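Local coordinates for conserved membrane protein (Chlamydia abortus, PDB 6GZU) that combines deubiquitinating and acetyltransferase activities as a secreted chlamydial effector of the CE clan that induces fragmentation of the host Golgi, at residues P40-E52 / H112-A125. Sequence-based numbering, arbitrary orientation. Where two conformers were deposited one is given.
Sequences PSLYTPSTCFSIE and HNPEEMNSMMLSTA
Pro45 meets Met121 of helix 114-124 and Ala125 just after it with its ring: CG lies 3.8 Å from Ala125 CB and, in the conformer given for Met121, 3.9 Å from Met121 SD, and Trp135 of strand 134-141 touches both Pro45 and Ala125. In that conformer Met121 runs extended up to its sulfur and bends only at the last torsion (chi3 64°), which brings CE to 3.6 Å from Pro45 O. Further along, Thr47 offers its two branches to different partners. The methyl CG2 packs against the side chains of Met117 and Met121, 3.7 Å from Met117 CG. The hydroxyl instead reaches a water, 2.7 Å from Thr47 OG1, which donates to Asn118 OD1; no direct hydrogen bond joins the segments. Thr47 also shapes its own chain, since its carbonyl oxygen accepts from both Ser50 N and Ile51 N, just ahead of helix 51-58. Phe49 closes the contact at the other helix end. Pro114 CD stands 4.1 Å from the centroid of the Phe49 ring and 8° off its normal, a CH-pi contact over one face; Met117 CB is at the edge, in plane. At the N-terminal end of helix 114-124, Asn113 OD1 accepts from Glu116 N at 2.7 Å, an N-cap bond. The arrangement is loop-on-helix packing, largely apolar with one water bridge, joining the connection between strand 37-38 and helix 51-58 to helix 114-124, the next helix after strand 100-107 of the mixed sheet in this CE-clan catalytic domain.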
loop_
_atom_site.group_PDB
_atom_site.type_symbol
_atom_site.label_atom_id
_atom_site.label_comp_id
_atom_site.label_asym_id
_atom_site.label_seq_id
_atom_site.Cartn_x
_atom_site.Cartn_y
_atom_site.Cartn_z
ATOM N N PRO A 40 -6.754 0.753 -0.830
ATOM C CA PRO A 40 -6.969 2.156 -0.479
ATOM C C PRO A 40 -7.362 3.005 -1.662
ATOM O O PRO A 40 -7.666 2.491 -2.743
ATOM C CB PRO A 40 -5.604 2.601 0.081
ATOM C CG PRO A 40 -4.616 1.799 -0.747
ATOM C CD PRO A 40 -5.321 0.416 -0.916
ATOM N N SER A 41 -7.357 4.313 -1.477
ATOM C CA SER A 41 -7.924 5.220 -2.478
ATOM C C SER A 41 -7.386 4.976 -3.875
ATOM O O SER A 41 -6.176 4.884 -4.077
ATOM C CB SER A 41 -7.564 6.646 -2.101
ATOM O OG SER A 41 -7.886 7.515 -3.176
ATOM N N LEU A 42 -8.284 4.877 -4.847
ATOM C CA LEU A 42 -7.888 4.733 -6.254
ATOM C C LEU A 42 -7.519 6.084 -6.857
ATOM O O LEU A 42 -7.057 6.154 -8.009
ATOM C CB LEU A 42 -9.015 4.108 -7.079
ATOM C CG LEU A 42 -9.621 2.806 -6.554
ATOM C CD1 LEU A 42 -10.645 2.248 -7.547
ATOM C CD2 LEU A 42 -8.540 1.750 -6.262
ATOM N N TYR A 43 -7.702 7.155 -6.090
ATOM C CA TYR A 43 -7.524 8.517 -6.590
ATOM C C TYR A 43 -6.229 9.212 -6.106
ATOM O O TYR A 43 -5.579 9.940 -6.874
ATOM C CB TYR A 43 -8.739 9.345 -6.187
ATOM C CG TYR A 43 -8.774 10.726 -6.748
ATOM C CD1 TYR A 43 -8.941 10.931 -8.106
ATOM C CD2 TYR A 43 -8.688 11.833 -5.919
ATOM C CE1 TYR A 43 -8.999 12.214 -8.637
ATOM C CE2 TYR A 43 -8.736 13.119 -6.437
ATOM C CZ TYR A 43 -8.890 13.298 -7.796
ATOM O OH TYR A 43 -8.942 14.575 -8.310
ATOM N N THR A 44 -5.855 9.004 -4.840
ATOM C CA THR A 44 -4.696 9.682 -4.241
ATOM C C THR A 44 -3.719 8.654 -3.680
ATOM O O THR A 44 -4.039 7.958 -2.702
ATOM C CB THR A 44 -5.151 10.631 -3.093
ATOM O OG1 THR A 44 -6.152 11.542 -3.588
ATOM C CG2 THR A 44 -3.966 11.415 -2.510
ATOM N N PRO A 45 -2.505 8.554 -4.257
ATOM C CA PRO A 45 -1.498 7.666 -3.633
ATOM C C PRO A 45 -1.054 8.253 -2.303
ATOM O O PRO A 45 -1.225 9.456 -2.081
ATOM C CB PRO A 45 -0.278 7.746 -4.577
ATOM C CG PRO A 45 -0.786 8.495 -5.809
ATOM C CD PRO A 45 -1.987 9.286 -5.429
ATOM N N SER A 46 -0.482 7.426 -1.440
ATOM C CA SER A 46 0.078 7.927 -0.170
ATOM C C SER A 46 1.525 8.366 -0.374
ATOM O O SER A 46 2.144 8.042 -1.407
ATOM C CB SER A 46 0.063 6.815 0.877
ATOM O OG SER A 46 -1.288 6.347 1.080
ATOM N N THR A 47 2.062 9.109 0.595
ATOM C CA THR A 47 3.478 9.493 0.615
ATOM C C THR A 47 3.981 9.243 2.022
ATOM O O THR A 47 3.205 8.918 2.928
ATOM C CB THR A 47 3.674 11.003 0.332
ATOM O OG1 THR A 47 3.169 11.767 1.448
ATOM C CG2 THR A 47 2.947 11.428 -0.952
ATOM N N CYS A 48 5.260 9.464 2.272
ATOM C CA CYS A 48 5.766 9.281 3.629
ATOM C C CYS A 48 5.085 10.235 4.625
ATOM O O CYS A 48 5.021 9.927 5.797
ATOM C CB CYS A 48 7.293 9.458 3.683
ATOM S SG CYS A 48 7.920 11.046 3.072
ATOM N N PHE A 49 4.602 11.371 4.143
ATOM C CA PHE A 49 3.975 12.363 5.010
ATOM C C PHE A 49 2.503 12.085 5.236
ATOM O O PHE A 49 1.964 12.551 6.227
ATOM C CB PHE A 49 4.153 13.780 4.448
ATOM C CG PHE A 49 5.574 14.222 4.361
ATOM C CD1 PHE A 49 6.315 14.406 5.492
ATOM C CD2 PHE A 49 6.155 14.457 3.138
ATOM C CE1 PHE A 49 7.637 14.804 5.420
ATOM C CE2 PHE A 49 7.463 14.888 3.056
ATOM C CZ PHE A 49 8.215 15.080 4.197
ATOM N N SER A 50 1.862 11.330 4.343
ATOM C CA SER A 50 0.410 11.146 4.430
ATOM C C SER A 50 0.004 9.735 4.782
ATOM O O SER A 50 -1.171 9.493 5.128
ATOM C CB SER A 50 -0.269 11.569 3.140
ATOM O OG SER A 50 0.048 10.632 2.129
ATOM N N ILE A 51 0.940 8.787 4.778
ATOM C CA ILE A 51 0.568 7.371 4.965
ATOM C C ILE A 51 -0.034 7.101 6.364
ATOM O O ILE A 51 -0.997 6.369 6.452
ATOM C CB ILE A 51 1.779 6.421 4.639
ATOM C CG1 ILE A 51 1.426 4.953 4.813
ATOM C CG2 ILE A 51 2.993 6.752 5.507
ATOM C CD1 ILE A 51 0.307 4.427 3.904
ATOM N N GLU A 52 0.479 7.714 7.432
ATOM C CA GLU A 52 -0.065 7.390 8.747
ATOM C C GLU A 52 -1.539 7.836 8.824
ATOM O O GLU A 52 -2.410 7.090 9.323
ATOM C CB GLU A 52 0.753 8.025 9.866
ATOM C CG GLU A 52 0.100 7.833 11.237
ATOM C CD GLU A 52 0.915 8.455 12.321
ATOM O OE1 GLU A 52 1.580 9.507 12.106
ATOM O OE2 GLU A 52 0.909 7.907 13.433
ATOM N N HIS A 112 10.869 18.000 0.612
ATOM C CA HIS A 112 11.258 17.910 2.026
ATOM C C HIS A 112 10.155 18.215 3.008
ATOM O O HIS A 112 10.380 18.197 4.222
ATOM C CB HIS A 112 12.471 18.781 2.297
ATOM C CG HIS A 112 13.686 18.294 1.583
ATOM N ND1 HIS A 112 14.484 17.285 2.079
ATOM C CD2 HIS A 112 14.184 18.607 0.364
ATOM C CE1 HIS A 112 15.450 17.025 1.212
ATOM N NE2 HIS A 112 15.293 17.816 0.164
ATOM N N ASN A 113 8.971 18.520 2.492
ATOM C CA ASN A 113 7.810 18.763 3.349
ATOM C C ASN A 113 6.572 18.279 2.612
ATOM O O ASN A 113 6.679 17.927 1.437
ATOM C CB ASN A 113 7.744 20.243 3.765
ATOM C CG ASN A 113 7.541 21.190 2.600
ATOM O OD1 ASN A 113 6.767 20.931 1.683
ATOM N ND2 ASN A 113 8.247 22.310 2.640
ATOM N N PRO A 114 5.407 18.209 3.292
ATOM C CA PRO A 114 4.180 17.753 2.622
ATOM C C PRO A 114 3.754 18.592 1.442
ATOM O O PRO A 114 3.329 17.990 0.449
ATOM C CB PRO A 114 3.131 17.873 3.729
ATOM C CG PRO A 114 3.916 17.594 4.947
ATOM C CD PRO A 114 5.199 18.328 4.745
ATOM N N GLU A 115 3.853 19.921 1.527
ATOM C CA GLU A 115 3.450 20.769 0.397
ATOM C C GLU A 115 4.276 20.433 -0.846
ATOM O O GLU A 115 3.720 20.154 -1.923
ATOM C CB GLU A 115 3.551 22.264 0.735
ATOM N N GLU A 116 5.601 20.424 -0.705
ATOM C CA GLU A 116 6.465 20.007 -1.817
ATOM C C GLU A 116 6.146 18.591 -2.332
ATOM O O GLU A 116 6.003 18.390 -3.548
ATOM C CB GLU A 116 7.950 20.129 -1.443
ATOM C CG GLU A 116 8.467 21.560 -1.334
ATOM C CD GLU A 116 9.837 21.621 -0.691
ATOM O OE1 GLU A 116 10.538 20.575 -0.675
ATOM O OE2 GLU A 116 10.216 22.717 -0.194
ATOM N N MET A 117 6.016 17.609 -1.434
ATOM C CA MET A 117 5.767 16.233 -1.861
ATOM C C MET A 117 4.418 16.173 -2.574
ATOM O O MET A 117 4.256 15.532 -3.623
ATOM C CB MET A 117 5.750 15.253 -0.669
ATOM C CG MET A 117 5.835 13.791 -1.088
ATOM S SD MET A 117 7.418 13.343 -1.799
ATOM C CE MET A 117 8.453 13.330 -0.310
ATOM N N ASN A 118 3.428 16.850 -2.011
ATOM C CA ASN A 118 2.133 16.803 -2.668
ATOM C C ASN A 118 2.037 17.442 -4.044
ATOM O O ASN A 118 1.399 16.886 -4.954
ATOM C CB ASN A 118 1.038 17.275 -1.752
ATOM C CG ASN A 118 0.256 16.137 -1.273
ATOM O OD1 ASN A 118 0.799 15.240 -0.613
ATOM N ND2 ASN A 118 -0.984 16.060 -1.715
ATOM N N SER A 119 2.689 18.585 -4.199
ATOM C CA SER A 119 2.660 19.283 -5.466
ATOM C C SER A 119 3.348 18.441 -6.518
ATOM O O SER A 119 2.850 18.293 -7.645
ATOM C CB SER A 119 3.339 20.632 -5.348
ATOM O OG SER A 119 3.370 21.233 -6.625
ATOM N N MET A 120 4.504 17.892 -6.149
ATOM C CA MET A 120 5.234 17.010 -7.045
ATOM C C MET A 120 4.400 15.789 -7.383
ATOM O O MET A 120 4.280 15.413 -8.541
ATOM C CB MET A 120 6.555 16.584 -6.441
ATOM C CG MET A 120 7.492 17.717 -6.203
ATOM S SD MET A 120 9.147 17.069 -5.898
ATOM C CE MET A 120 9.320 16.172 -7.440
ATOM N N MET A 121 3.789 15.164 -6.396
ATOM C CA MET A 121 3.039 13.958 -6.667
ATOM C C MET A 121 1.865 14.212 -7.609
ATOM O O MET A 121 1.622 13.450 -8.568
ATOM C CB MET A 121 2.518 13.355 -5.366
ATOM C CG MET A 121 1.822 12.073 -5.649
ATOM S SD MET A 121 1.295 11.327 -4.164
ATOM C CE MET A 121 0.103 12.524 -3.529
ATOM N N LEU A 122 1.126 15.276 -7.321
ATOM C CA LEU A 122 -0.049 15.599 -8.115
ATOM C C LEU A 122 0.334 15.801 -9.580
ATOM O O LEU A 122 -0.432 15.462 -10.480
ATOM C CB LEU A 122 -0.776 16.830 -7.557
ATOM C CG LEU A 122 -1.352 16.733 -6.132
ATOM C CD1 LEU A 122 -2.214 17.936 -5.794
ATOM C CD2 LEU A 122 -2.122 15.438 -5.891
ATOM N N SER A 123 1.533 16.312 -9.842
ATOM C CA SER A 123 1.926 16.475 -11.233
ATOM C C SER A 123 2.301 15.156 -11.952
ATOM O O SER A 123 2.089 15.044 -13.163
ATOM C CB SER A 123 3.048 17.504 -11.361
ATOM O OG SER A 123 4.299 16.911 -11.080
ATOM N N THR A 124 2.838 14.163 -11.230
ATOM C CA THR A 124 3.457 13.001 -11.889
ATOM C C THR A 124 2.881 11.599 -11.605
ATOM O O THR A 124 2.886 10.746 -12.489
ATOM C CB THR A 124 4.989 12.948 -11.631
ATOM O OG1 THR A 124 5.548 14.268 -11.770
ATOM C CG2 THR A 124 5.679 12.005 -12.647
ATOM N N ALA A 125 2.429 11.332 -10.380
ATOM C CA ALA A 125 2.026 9.965 -10.025
ATOM C C ALA A 125 1.126 9.263 -11.070
ATOM O O ALA A 125 1.092 8.012 -11.181
ATOM C CB ALA A 125 1.370 9.935 -8.616
HETATM O O HOH W 1 2.389 14.339 1.132
#